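Local coordinates for viral structural protein 4 (Bombyx mori cytoplasmic polyhedrosis virus, PDB 6TZ0), which binds GTP and probably acts as a nucleotide-dependent partner of the viral RNA-dependent RNA polymerase during transcription, at residues P41-R44 against S45-A49; Y219-P223 against M224-I228; A237-R240 against K241-Y245; L363-Y366 against A367-S371; E398-A402 against Y403-L407. One frame throughout, in Å; residues are numbered along the deposited sequence.

Contact 1 of 5, residues P41-R44 against S45-A49; sequences PTIR and SIKYA
Pro41 O takes the N-H of Ser45 at 2.9 Å, the shortest bond of the first turn of helix 41-60, though at 139° it is well bent. The next rung, Ile46 N to Thr42 O, is 3.0 Å long. One turn on, Arg44 O receives Tyr48 N at 3.0 Å and also faces the tyrosine ring, which lies over it with CG 3.1 Å from Arg44 O. Tyr48 reaches this place because CG stands anti to its own carbonyl carbon (chi1 -67°), which sends the ring back along the helix beside Arg44. The two side chains run side by side; the guanidinium meets Tyr48 OH at its edge, with the two planes 74° apart. Ser45 OG bonds to Tyr201 and the Tyr48 ring stacks on Phe148. At 3.7 Å Arg44 NH1 is only near Tyr48 OH, which makes any electrostatic effect on the phenol probably slight, while the backbone bonds hold the turn.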
loop_
_atom_site.group_PDB
_atom_site.type_symbol
_atom_site.label_atom_id
_atom_site.label_comp_id
_atom_site.label_asym_id
_atom_site.label_seq_id
_atom_site.Cartn_x
_atom_site.Cartn_y
_atom_site.Cartn_z
ATOM N N PRO B 41 17.242 -52.015 -23.837
ATOM C CA PRO B 41 16.080 -51.290 -23.299
ATOM C C PRO B 41 16.334 -49.818 -23.021
ATOM O O PRO B 41 15.397 -49.016 -23.109
ATOM C CB PRO B 41 15.752 -52.065 -22.016
ATOM C CG PRO B 41 17.013 -52.728 -21.637
ATOM C CD PRO B 41 17.710 -53.062 -22.911
ATOM N N THR B 42 17.571 -49.435 -22.712
ATOM C CA THR B 42 17.889 -48.023 -22.522
ATOM C C THR B 42 17.824 -47.253 -23.837
ATOM O O THR B 42 17.389 -46.090 -23.870
ATOM C CB THR B 42 19.271 -47.902 -21.891
ATOM O OG1 THR B 42 20.233 -48.544 -22.732
ATOM C CG2 THR B 42 19.284 -48.551 -20.529
ATOM N N ILE B 43 18.243 -47.899 -24.927
ATOM C CA ILE B 43 18.176 -47.309 -26.259
ATOM C C ILE B 43 16.727 -47.077 -26.670
ATOM O O ILE B 43 16.398 -46.064 -27.300
ATOM C CB ILE B 43 18.929 -48.213 -27.254
ATOM C CG1 ILE B 43 20.397 -48.321 -26.849
ATOM C CG2 ILE B 43 18.810 -47.720 -28.676
ATOM C CD1 ILE B 43 21.109 -46.993 -26.806
ATOM N N ARG B 44 15.832 -47.986 -26.288
ATOM C CA ARG B 44 14.418 -47.765 -26.559
ATOM C C ARG B 44 13.837 -46.693 -25.648
ATOM O O ARG B 44 12.976 -45.911 -26.075
ATOM C CB ARG B 44 13.656 -49.081 -26.418
ATOM C CG ARG B 44 13.994 -50.072 -27.514
ATOM C CD ARG B 44 13.155 -51.330 -27.443
ATOM N NE ARG B 44 13.537 -52.196 -26.335
ATOM C CZ ARG B 44 12.759 -52.455 -25.293
ATOM N NH1 ARG B 44 11.555 -51.911 -25.218
ATOM N NH2 ARG B 44 13.184 -53.255 -24.329
ATOM N N SER B 45 14.336 -46.613 -24.415
ATOM C CA SER B 45 13.799 -45.670 -23.441
ATOM C C SER B 45 14.115 -44.226 -23.810
ATOM O O SER B 45 13.291 -43.329 -23.586
ATOM C CB SER B 45 14.347 -45.999 -22.056
ATOM O OG SER B 45 13.891 -45.063 -21.104
ATOM N N ILE B 46 15.293 -43.978 -24.388
ATOM C CA ILE B 46 15.623 -42.596 -24.731
ATOM C C ILE B 46 14.804 -42.113 -25.936
ATOM O O ILE B 46 14.404 -40.940 -25.995
ATOM C CB ILE B 46 17.147 -42.436 -24.929
ATOM C CG1 ILE B 46 17.529 -40.962 -25.015
ATOM C CG2 ILE B 46 17.667 -43.191 -26.134
ATOM C CD1 ILE B 46 18.996 -40.712 -24.876
ATOM N N LYS B 47 14.463 -43.015 -26.861
ATOM C CA LYS B 47 13.586 -42.647 -27.967
ATOM C C LYS B 47 12.166 -42.412 -27.476
ATOM O O LYS B 47 11.461 -41.531 -27.990
ATOM C CB LYS B 47 13.604 -43.740 -29.029
ATOM C CG LYS B 47 14.957 -43.966 -29.665
ATOM C CD LYS B 47 14.886 -45.065 -30.716
ATOM C CE LYS B 47 16.261 -45.405 -31.269
ATOM N NZ LYS B 47 16.829 -44.291 -32.074
ATOM N N TYR B 48 11.742 -43.186 -26.472
ATOM C CA TYR B 48 10.427 -42.980 -25.873
ATOM C C TYR B 48 10.337 -41.616 -25.207
ATOM O O TYR B 48 9.329 -40.910 -25.344
ATOM C CB TYR B 48 10.141 -44.078 -24.852
ATOM C CG TYR B 48 9.985 -45.467 -25.423
ATOM C CD1 TYR B 48 9.763 -45.671 -26.779
ATOM C CD2 TYR B 48 10.066 -46.578 -24.601
ATOM C CE1 TYR B 48 9.625 -46.935 -27.295
ATOM C CE2 TYR B 48 9.932 -47.849 -25.109
ATOM C CZ TYR B 48 9.708 -48.019 -26.455
ATOM O OH TYR B 48 9.572 -49.284 -26.968
ATOM N N ALA B 49 11.399 -41.221 -24.502
ATOM C CA ALA B 49 11.433 -39.904 -23.882
ATOM C C ALA B 49 11.454 -38.785 -24.916
ATOM O O ALA B 49 10.858 -37.724 -24.685
ATOM C CB ALA B 49 12.641 -39.791 -22.958
#

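Contact 2 of 5, residues Y219-P223 against M224-I228; sequences YNLSP and MTRSI
The turn that leads from the loop after strand 204-208 into strand 226-230 is bridged by Ser222 and Thr225. Thr225 OG1 donates to Ser222 OG at 3.1 Å, a side-chain bond across the bend, while Arg226 N reaches back to Ser222 O in a weak bond of 3.4 Å. Ser222 OG sits between its backbone N and carbonyl carbon (chi1 63°), which turns the hydroxyl toward Thr225. At the bend Met224 folds back on the proline before it: its chain kinks at chi2 (75°), and SD comes 3.8 Å from Pro223 CB. On the strand side, Leu221 lays its CD2 methyl over one face of the Arg226 guanidinium, 3.6 Å from NH1 and displaced toward the rim, and the same methyl is 3.7 Å from Arg226 CG. The arginine NE donates to Arg204 O, and Phe206 of the same neighbouring strand touches both Leu221 and Arg226. Strand 226-230 pairs in parallel with strand 204-208 and also bonds through Ile228 to Val249 and Ile251; the chain is delivered into it by a five-residue alpha-turn, Ser222 to Arg226, closed by the weak backbone bond.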
loop_
_atom_site.group_PDB
_atom_site.type_symbol
_atom_site.label_atom_id
_atom_site.label_comp_id
_atom_site.label_asym_id
_atom_site.label_seq_id
_atom_site.Cartn_x
_atom_site.Cartn_y
_atom_site.Cartn_z
ATOM N N TYR B 219 43.844 -51.578 -20.741
ATOM C CA TYR B 219 42.604 -51.585 -19.996
ATOM C C TYR B 219 41.538 -52.214 -20.888
ATOM O O TYR B 219 41.782 -52.542 -22.048
ATOM C CB TYR B 219 42.255 -50.161 -19.570
ATOM C CG TYR B 219 43.413 -49.474 -18.887
ATOM C CD1 TYR B 219 43.719 -49.726 -17.559
ATOM C CD2 TYR B 219 44.227 -48.587 -19.589
ATOM C CE1 TYR B 219 44.792 -49.106 -16.949
ATOM C CE2 TYR B 219 45.296 -47.969 -18.987
ATOM C CZ TYR B 219 45.576 -48.234 -17.672
ATOM O OH TYR B 219 46.638 -47.611 -17.071
ATOM N N ASN B 220 40.341 -52.396 -20.355
ATOM C CA ASN B 220 39.276 -52.971 -21.175
ATOM C C ASN B 220 38.474 -51.887 -21.881
ATOM O O ASN B 220 37.252 -51.821 -21.777
ATOM C CB ASN B 220 38.374 -53.852 -20.321
ATOM C CG ASN B 220 39.008 -55.182 -19.985
ATOM O OD1 ASN B 220 39.605 -55.826 -20.842
ATOM N ND2 ASN B 220 38.883 -55.601 -18.732
ATOM N N LEU B 221 39.161 -51.026 -22.615
ATOM C CA LEU B 221 38.521 -49.862 -23.196
ATOM C C LEU B 221 38.112 -50.148 -24.631
ATOM O O LEU B 221 38.764 -50.912 -25.345
ATOM C CB LEU B 221 39.448 -48.651 -23.135
ATOM C CG LEU B 221 39.825 -48.223 -21.715
ATOM C CD1 LEU B 221 40.755 -47.038 -21.748
ATOM C CD2 LEU B 221 38.611 -47.922 -20.884
ATOM N N SER B 222 37.016 -49.523 -25.045
ATOM C CA SER B 222 36.446 -49.705 -26.369
ATOM C C SER B 222 35.894 -48.367 -26.826
ATOM O O SER B 222 35.559 -47.527 -25.983
ATOM C CB SER B 222 35.350 -50.778 -26.349
ATOM O OG SER B 222 34.281 -50.390 -25.517
ATOM N N PRO B 223 35.817 -48.118 -28.142
ATOM C CA PRO B 223 35.292 -46.825 -28.604
ATOM C C PRO B 223 33.826 -46.627 -28.290
ATOM O O PRO B 223 33.408 -45.495 -28.024
ATOM C CB PRO B 223 35.521 -46.870 -30.119
ATOM C CG PRO B 223 36.552 -47.887 -30.328
ATOM C CD PRO B 223 36.351 -48.909 -29.264
ATOM N N MET B 224 33.039 -47.693 -28.289
ATOM C CA MET B 224 31.595 -47.610 -28.154
ATOM C C MET B 224 31.131 -47.518 -26.711
ATOM O O MET B 224 29.924 -47.560 -26.466
ATOM C CB MET B 224 30.946 -48.824 -28.820
ATOM C CG MET B 224 31.123 -48.874 -30.324
ATOM S SD MET B 224 32.788 -49.373 -30.797
ATOM C CE MET B 224 32.569 -49.697 -32.543
ATOM N N THR B 225 32.030 -47.414 -25.765
ATOM C CA THR B 225 31.631 -47.416 -24.365
ATOM C C THR B 225 32.224 -46.259 -23.576
ATOM O O THR B 225 31.551 -45.704 -22.708
ATOM C CB THR B 225 32.037 -48.771 -23.748
ATOM O OG1 THR B 225 31.445 -49.827 -24.510
ATOM C CG2 THR B 225 31.583 -48.907 -22.303
ATOM N N ARG B 226 33.453 -45.858 -23.871
ATOM C CA ARG B 226 34.169 -44.912 -23.035
ATOM C C ARG B 226 34.559 -43.680 -23.839
ATOM O O ARG B 226 34.799 -43.755 -25.046
ATOM C CB ARG B 226 35.425 -45.558 -22.440
ATOM C CG ARG B 226 35.157 -46.837 -21.671
ATOM C CD ARG B 226 34.382 -46.607 -20.395
ATOM N NE ARG B 226 35.116 -45.878 -19.369
ATOM C CZ ARG B 226 35.857 -46.461 -18.435
ATOM N NH1 ARG B 226 35.969 -47.779 -18.413
ATOM N NH2 ARG B 226 36.483 -45.734 -17.524
ATOM N N SER B 227 34.612 -42.546 -23.156
ATOM C CA SER B 227 35.159 -41.313 -23.696
ATOM C C SER B 227 36.425 -40.969 -22.928
ATOM O O SER B 227 36.686 -41.515 -21.855
ATOM C CB SER B 227 34.140 -40.177 -23.616
ATOM O OG SER B 227 33.829 -39.871 -22.277
ATOM N N ILE B 228 37.226 -40.072 -23.485
ATOM C CA ILE B 228 38.587 -39.854 -23.015
ATOM C C ILE B 228 38.725 -38.440 -22.477
ATOM O O ILE B 228 38.401 -37.471 -23.169
ATOM C CB ILE B 228 39.608 -40.118 -24.132
ATOM C CG1 ILE B 228 39.533 -41.573 -24.571
ATOM C CG2 ILE B 228 41.010 -39.752 -23.700
ATOM C CD1 ILE B 228 39.831 -42.549 -23.466
#

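Contact 3 of 5, residues A237-R240 against K241-Y245; sequences AVIR and KLYGY
Ile239 carries the apolar part of this contact at the end of helix 236-242, touching two tyrosines by different branches. Its CD1 lies 3.9 Å from Tyr243 CD2, the two side chains crossing at a slant, whereas its CG2 branch, anti to the backbone N, is 4.0 Å from CD2 of Tyr245, which runs alongside. On the next face Val238 CG1 meets Leu242 CD2 at 3.8 Å, the pair pointing the same way. The backbone bonds weaken toward the end: Lys241 N to Ala237 O is 2.9 Å, but Tyr243 N to Ile239 O is a weak 3.4 Å, and Tyr243 is the first residue to leave helical angles. Gly244 then takes a positive phi of 80°, which turns the chain back so that Tyr245 approaches Ile239 O with its ring edge, CD2 to O 3.7 Å. The aliphatic CG of Arg240 lies 3.4 Å from Tyr245 O, and its guanidinium goes on to a cation-pi contact with Phe250. The two tyrosines cover part of Ile239 with carbon, Leu208 and Leu213 also lying against it, while their hydroxyls are bonded elsewhere, Tyr243 OH to Arg234 and Tyr245 OH to Ala214 O.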
loop_
_atom_site.group_PDB
_atom_site.type_symbol
_atom_site.label_atom_id
_atom_site.label_comp_id
_atom_site.label_asym_id
_atom_site.label_seq_id
_atom_site.Cartn_x
_atom_site.Cartn_y
_atom_site.Cartn_z
ATOM N N ALA B 237 46.558 -34.689 -30.328
ATOM C CA ALA B 237 47.000 -35.378 -31.534
ATOM C C ALA B 237 48.112 -36.369 -31.228
ATOM O O ALA B 237 48.163 -37.451 -31.822
ATOM C CB ALA B 237 47.460 -34.365 -32.578
ATOM N N VAL B 238 48.989 -36.029 -30.280
ATOM C CA VAL B 238 50.088 -36.914 -29.910
ATOM C C VAL B 238 49.560 -38.157 -29.206
ATOM O O VAL B 238 49.991 -39.279 -29.493
ATOM C CB VAL B 238 51.100 -36.149 -29.039
ATOM C CG1 VAL B 238 52.230 -37.055 -28.606
ATOM C CG2 VAL B 238 51.632 -34.948 -29.789
ATOM N N ILE B 239 48.597 -37.981 -28.299
ATOM C CA ILE B 239 47.952 -39.112 -27.639
ATOM C C ILE B 239 47.138 -39.921 -28.637
ATOM O O ILE B 239 47.078 -41.153 -28.557
ATOM C CB ILE B 239 47.082 -38.602 -26.476
ATOM C CG1 ILE B 239 47.917 -37.750 -25.527
ATOM C CG2 ILE B 239 46.458 -39.741 -25.713
ATOM C CD1 ILE B 239 49.087 -38.460 -24.942
ATOM N N ARG B 240 46.547 -39.255 -29.625
ATOM C CA ARG B 240 45.666 -39.936 -30.559
ATOM C C ARG B 240 46.435 -40.756 -31.593
ATOM O O ARG B 240 45.944 -41.799 -32.034
ATOM C CB ARG B 240 44.770 -38.902 -31.238
ATOM C CG ARG B 240 43.607 -39.467 -31.996
ATOM C CD ARG B 240 42.851 -38.378 -32.722
ATOM N NE ARG B 240 42.177 -37.443 -31.830
ATOM C CZ ARG B 240 40.942 -37.609 -31.375
ATOM N NH1 ARG B 240 40.240 -38.678 -31.724
ATOM N NH2 ARG B 240 40.405 -36.702 -30.575
ATOM N N LYS B 241 47.630 -40.319 -31.997
ATOM C CA LYS B 241 48.383 -41.072 -32.997
ATOM C C LYS B 241 49.523 -41.894 -32.413
ATOM O O LYS B 241 50.021 -42.797 -33.090
ATOM C CB LYS B 241 48.968 -40.142 -34.069
ATOM C CG LYS B 241 50.138 -39.301 -33.594
ATOM C CD LYS B 241 50.687 -38.414 -34.694
ATOM C CE LYS B 241 51.463 -39.224 -35.716
ATOM N NZ LYS B 241 52.695 -39.808 -35.125
ATOM N N LEU B 242 49.946 -41.611 -31.186
ATOM C CA LEU B 242 51.134 -42.233 -30.630
ATOM C C LEU B 242 50.808 -43.350 -29.655
ATOM O O LEU B 242 51.619 -44.263 -29.475
ATOM C CB LEU B 242 51.992 -41.167 -29.939
ATOM C CG LEU B 242 53.408 -41.518 -29.495
ATOM C CD1 LEU B 242 54.248 -41.863 -30.704
ATOM C CD2 LEU B 242 54.031 -40.371 -28.726
ATOM N N TYR B 243 49.627 -43.317 -29.049
ATOM C CA TYR B 243 49.209 -44.347 -28.113
ATOM C C TYR B 243 47.984 -45.108 -28.593
ATOM O O TYR B 243 47.457 -45.931 -27.847
ATOM C CB TYR B 243 48.948 -43.730 -26.742
ATOM C CG TYR B 243 50.199 -43.179 -26.112
ATOM C CD1 TYR B 243 51.077 -44.012 -25.433
ATOM C CD2 TYR B 243 50.522 -41.836 -26.226
ATOM C CE1 TYR B 243 52.223 -43.520 -24.869
ATOM C CE2 TYR B 243 51.669 -41.333 -25.664
ATOM C CZ TYR B 243 52.519 -42.181 -24.993
ATOM O OH TYR B 243 53.668 -41.682 -24.426
ATOM N N GLY B 244 47.517 -44.863 -29.811
ATOM C CA GLY B 244 46.445 -45.664 -30.366
ATOM C C GLY B 244 45.054 -45.305 -29.902
ATOM O O GLY B 244 44.207 -46.190 -29.752
ATOM N N TYR B 245 44.789 -44.025 -29.679
ATOM C CA TYR B 245 43.476 -43.542 -29.269
ATOM C C TYR B 245 42.748 -42.880 -30.434
ATOM O O TYR B 245 42.037 -41.891 -30.263
ATOM C CB TYR B 245 43.608 -42.587 -28.089
ATOM C CG TYR B 245 43.934 -43.274 -26.786
ATOM C CD1 TYR B 245 42.923 -43.754 -25.970
ATOM C CD2 TYR B 245 45.246 -43.474 -26.389
ATOM C CE1 TYR B 245 43.204 -44.389 -24.786
ATOM C CE2 TYR B 245 45.539 -44.113 -25.210
ATOM C CZ TYR B 245 44.514 -44.565 -24.411
ATOM O OH TYR B 245 44.799 -45.199 -23.230
#

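Contact 4 of 5, residues L363-Y366 against A367-S371; sequences LSTY and AEQLS
Ala367 N bonds to Leu363 O at 2.9 Å in helix 359-374, whose first turn carries the GTP-binding Lys359, Thr360 and Ser361 at the end of the probable P-loop (Walker A). Three more i to i+4 bonds follow: Glu368 N to Ser364 O, Gln369 N to Thr365 O and Leu370 N to Tyr366 O, the Gln369 bond being the straightest at 161°. The CG atoms of Glu368 and Gln369 lie beside the carbonyls of Ser364 and Thr365, each CG anti to its own carbonyl carbon, which directs the chain back along the preceding turn. Tyr366 takes the other course: with CG anti to its backbone N (chi1 -180°) the ring leaves the turn for the protein interior. In the next shell it meets Phe335 of helix 326-340, Met550 and Ile554 of helix 547-556 and Ile486 of strand 484-489, while Ala367 and Leu370 rest on Val378 of strand 378-381; the helix thus packs on the parallel sheet. Toward the nucleotide site, Ser364 OG bonds to Ser361 O. At the far end Ala367 O accepts from Ser371 N at 3.0 Å and, from the opposite face of its carbonyl plane, from Ser371 OG at 3.1 Å.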
loop_
_atom_site.group_PDB
_atom_site.type_symbol
_atom_site.label_atom_id
_atom_site.label_comp_id
_atom_site.label_asym_id
_atom_site.label_seq_id
_atom_site.Cartn_x
_atom_site.Cartn_y
_atom_site.Cartn_z
ATOM N N LEU B 363 38.325 -2.324 -11.611
ATOM C CA LEU B 363 37.334 -1.365 -12.081
ATOM C C LEU B 363 37.926 -0.285 -12.979
ATOM O O LEU B 363 37.182 0.303 -13.769
ATOM C CB LEU B 363 36.599 -0.754 -10.894
ATOM C CG LEU B 363 35.605 -1.706 -10.234
ATOM C CD1 LEU B 363 35.074 -1.147 -8.941
ATOM C CD2 LEU B 363 34.464 -1.971 -11.186
ATOM N N SER B 364 39.243 -0.066 -12.937
ATOM C CA SER B 364 39.876 0.798 -13.928
ATOM C C SER B 364 39.802 0.187 -15.326
ATOM O O SER B 364 39.433 0.863 -16.296
ATOM C CB SER B 364 41.324 1.061 -13.533
ATOM O OG SER B 364 42.082 -0.130 -13.598
ATOM N N THR B 365 40.129 -1.101 -15.443
ATOM C CA THR B 365 40.032 -1.796 -16.722
ATOM C C THR B 365 38.581 -1.926 -17.170
ATOM O O THR B 365 38.284 -1.835 -18.367
ATOM C CB THR B 365 40.695 -3.169 -16.598
ATOM O OG1 THR B 365 42.043 -3.000 -16.151
ATOM C CG2 THR B 365 40.720 -3.904 -17.926
ATOM N N TYR B 366 37.668 -2.113 -16.215
ATOM C CA TYR B 366 36.243 -2.152 -16.527
ATOM C C TYR B 366 35.764 -0.823 -17.101
ATOM O O TYR B 366 35.000 -0.799 -18.074
ATOM C CB TYR B 366 35.448 -2.508 -15.271
ATOM C CG TYR B 366 33.951 -2.588 -15.472
ATOM C CD1 TYR B 366 33.362 -3.712 -16.027
ATOM C CD2 TYR B 366 33.126 -1.540 -15.096
ATOM C CE1 TYR B 366 31.997 -3.781 -16.204
ATOM C CE2 TYR B 366 31.767 -1.599 -15.283
ATOM C CZ TYR B 366 31.207 -2.717 -15.840
ATOM O OH TYR B 366 29.847 -2.776 -16.016
ATOM N N ALA B 367 36.227 0.293 -16.527
ATOM C CA ALA B 367 35.847 1.607 -17.029
ATOM C C ALA B 367 36.428 1.865 -18.412
ATOM O O ALA B 367 35.756 2.456 -19.270
ATOM C CB ALA B 367 36.295 2.683 -16.045
ATOM N N GLU B 368 37.660 1.403 -18.656
ATOM C CA GLU B 368 38.254 1.532 -19.987
ATOM C C GLU B 368 37.481 0.734 -21.031
ATOM O O GLU B 368 37.205 1.235 -22.129
ATOM C CB GLU B 368 39.707 1.076 -19.960
ATOM C CG GLU B 368 40.624 1.968 -19.166
ATOM C CD GLU B 368 42.020 1.401 -19.078
ATOM O OE1 GLU B 368 42.218 0.255 -19.532
ATOM O OE2 GLU B 368 42.917 2.090 -18.551
ATOM N N GLN B 369 37.114 -0.508 -20.702
ATOM C CA GLN B 369 36.379 -1.342 -21.648
ATOM C C GLN B 369 34.976 -0.818 -21.890
ATOM O O GLN B 369 34.450 -0.957 -22.998
ATOM C CB GLN B 369 36.312 -2.785 -21.154
ATOM C CG GLN B 369 37.647 -3.479 -21.102
ATOM C CD GLN B 369 38.261 -3.633 -22.466
ATOM O OE1 GLN B 369 37.573 -3.939 -23.438
ATOM N NE2 GLN B 369 39.566 -3.407 -22.555
ATOM N N LEU B 370 34.372 -0.190 -20.885
ATOM C CA LEU B 370 33.048 0.383 -21.078
ATOM C C LEU B 370 33.115 1.637 -21.937
ATOM O O LEU B 370 32.213 1.889 -22.743
ATOM C CB LEU B 370 32.413 0.681 -19.723
ATOM C CG LEU B 370 30.967 1.150 -19.751
ATOM C CD1 LEU B 370 30.114 0.077 -20.373
ATOM C CD2 LEU B 370 30.502 1.458 -18.352
ATOM N N SER B 371 34.184 2.430 -21.787
ATOM C CA SER B 371 34.391 3.571 -22.675
ATOM C C SER B 371 34.616 3.126 -24.113
ATOM O O SER B 371 34.133 3.769 -25.051
ATOM C CB SER B 371 35.583 4.401 -22.205
ATOM O OG SER B 371 35.346 4.978 -20.940
#

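Contact 5 of 5, residues E398-A402 against Y403-L407; sequences EPSFA and YDYVL
Ala402 O receives Val406 N at the start of helix 403-408, where Ala402 holds the N-cap position. This is the tight part: the bond is 3.1 Å long and nearly straight at 175°, the donor almost in line with the C=O. Val406 CG2 packs against the same oxygen at 3.3 Å, and its side chain continues inward to Trp389 and Phe471. Tyr405 N makes only a weak 3.3 Å bond to Ala402 O. Just before the cap, Ser400 OG accepts from Ala402 N, forming an ST turn. The outer side is looser. Tyr405 CD2 stands 4.0 Å from Ser400 CB, with the ring set obliquely and its OH bonded to Asn393. Asp404, an exposed residue, has its CG between the backbone N and the carbonyl carbon (chi1 57°), so that the carboxylate doubles back over the first turn. Its OD1 lies 3.4 Å from Ala402 CB and takes a bond from Tyr405 N that is short at 2.8 Å but weak, its N-H...O angle being only 117°.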
loop_
_atom_site.group_PDB
_atom_site.type_symbol
_atom_site.label_atom_id
_atom_site.label_comp_id
_atom_site.label_asym_id
_atom_site.label_seq_id
_atom_site.Cartn_x
_atom_site.Cartn_y
_atom_site.Cartn_z
ATOM N N GLU B 398 34.722 27.128 1.768
ATOM C CA GLU B 398 34.161 26.794 0.460
ATOM C C GLU B 398 35.207 26.028 -0.337
ATOM O O GLU B 398 35.969 26.627 -1.112
ATOM C CB GLU B 398 33.706 28.040 -0.292
ATOM C CG GLU B 398 32.509 28.725 0.333
ATOM C CD GLU B 398 32.030 29.911 -0.475
ATOM O OE1 GLU B 398 32.702 30.268 -1.466
ATOM O OE2 GLU B 398 30.981 30.484 -0.121
ATOM N N PRO B 399 35.286 24.713 -0.178
ATOM C CA PRO B 399 36.273 23.934 -0.923
ATOM C C PRO B 399 35.763 23.600 -2.317
ATOM O O PRO B 399 34.580 23.732 -2.628
ATOM C CB PRO B 399 36.431 22.673 -0.074
ATOM C CG PRO B 399 35.116 22.516 0.563
ATOM C CD PRO B 399 34.583 23.888 0.816
ATOM N N SER B 400 36.686 23.150 -3.156
ATOM C CA SER B 400 36.366 22.830 -4.536
ATOM C C SER B 400 35.739 21.446 -4.629
ATOM O O SER B 400 36.027 20.562 -3.819
ATOM C CB SER B 400 37.618 22.899 -5.409
ATOM O OG SER B 400 37.314 22.566 -6.748
ATOM N N PHE B 401 34.866 21.273 -5.616
ATOM C CA PHE B 401 34.240 19.990 -5.906
ATOM C C PHE B 401 34.432 19.606 -7.365
ATOM O O PHE B 401 33.636 18.836 -7.908
ATOM C CB PHE B 401 32.749 20.024 -5.568
ATOM C CG PHE B 401 32.454 20.153 -4.101
ATOM C CD1 PHE B 401 32.420 19.036 -3.282
ATOM C CD2 PHE B 401 32.203 21.395 -3.541
ATOM C CE1 PHE B 401 32.144 19.158 -1.930
ATOM C CE2 PHE B 401 31.928 21.522 -2.191
ATOM C CZ PHE B 401 31.899 20.404 -1.388
ATOM N N ALA B 402 35.457 20.151 -8.015
ATOM C CA ALA B 402 35.695 19.863 -9.420
ATOM C C ALA B 402 36.197 18.439 -9.587
ATOM O O ALA B 402 36.926 17.923 -8.739
ATOM C CB ALA B 402 36.707 20.847 -9.997
ATOM N N TYR B 403 35.791 17.801 -10.687
ATOM C CA TYR B 403 36.075 16.382 -10.877
ATOM C C TYR B 403 37.559 16.120 -11.096
ATOM O O TYR B 403 38.076 15.088 -10.660
ATOM C CB TYR B 403 35.256 15.831 -12.043
ATOM C CG TYR B 403 35.620 14.415 -12.406
ATOM C CD1 TYR B 403 35.262 13.352 -11.590
ATOM C CD2 TYR B 403 36.334 14.142 -13.563
ATOM C CE1 TYR B 403 35.607 12.058 -11.919
ATOM C CE2 TYR B 403 36.682 12.858 -13.895
ATOM C CZ TYR B 403 36.320 11.821 -13.072
ATOM O OH TYR B 403 36.668 10.539 -13.415
ATOM N N ASP B 404 38.267 17.043 -11.747
ATOM C CA ASP B 404 39.693 16.833 -11.964
ATOM C C ASP B 404 40.497 17.019 -10.681
ATOM O O ASP B 404 41.496 16.326 -10.480
ATOM C CB ASP B 404 40.201 17.750 -13.075
ATOM C CG ASP B 404 39.938 19.222 -12.805
ATOM O OD1 ASP B 404 39.234 19.560 -11.831
ATOM O OD2 ASP B 404 40.455 20.055 -13.578
ATOM N N TYR B 405 40.049 17.896 -9.782
ATOM C CA TYR B 405 40.731 18.079 -8.503
ATOM C C TYR B 405 40.534 16.876 -7.586
ATOM O O TYR B 405 41.496 16.365 -6.992
ATOM C CB TYR B 405 40.237 19.364 -7.839
ATOM C CG TYR B 405 40.769 19.597 -6.447
ATOM C CD1 TYR B 405 42.115 19.846 -6.232
ATOM C CD2 TYR B 405 39.915 19.625 -5.354
ATOM C CE1 TYR B 405 42.603 20.073 -4.963
ATOM C CE2 TYR B 405 40.394 19.853 -4.082
ATOM C CZ TYR B 405 41.737 20.075 -3.893
ATOM O OH TYR B 405 42.220 20.311 -2.630
ATOM N N VAL B 406 39.289 16.410 -7.467
ATOM C CA VAL B 406 38.979 15.219 -6.684
ATOM C C VAL B 406 39.652 13.993 -7.290
ATOM O O VAL B 406 40.138 13.112 -6.572
ATOM C CB VAL B 406 37.449 15.054 -6.590
ATOM C CG1 VAL B 406 37.065 13.775 -5.874
ATOM C CG2 VAL B 406 36.838 16.236 -5.882
ATOM N N LEU B 407 39.743 13.949 -8.616
ATOM C CA LEU B 407 40.415 12.847 -9.290
ATOM C C LEU B 407 41.923 12.906 -9.088
ATOM O O LEU B 407 42.586 11.865 -9.054
ATOM C CB LEU B 407 40.060 12.885 -10.772
ATOM C CG LEU B 407 40.424 11.687 -11.630
ATOM C CD1 LEU B 407 39.632 10.495 -11.156
ATOM C CD2 LEU B 407 40.129 11.979 -13.083
#

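In the fold
The five contacts follow one another along the chain without overlap. Contacts 2 and 3 are the pair that touch: their centres are 14 Å apart, and Ile228 CD1 of strand 226-230 packs 4.1 Å from Tyr245 CE1, just after helix 236-242. Contact 1 comes to about 9 Å from contact 2 at the nearest atoms. Contact 5 lies across the chain's centre from contacts 1, 2 and 3, 71 Å between centres from contact 1, and contact 4 across it from contact 1. Contacts 4 and 5 have nearest atoms about 8 Å apart. Contact 4 alone borders GTP-binding residues, the Leu363 side chain lying about 5 Å from that of Lys359; no GTP is bound to this chain here.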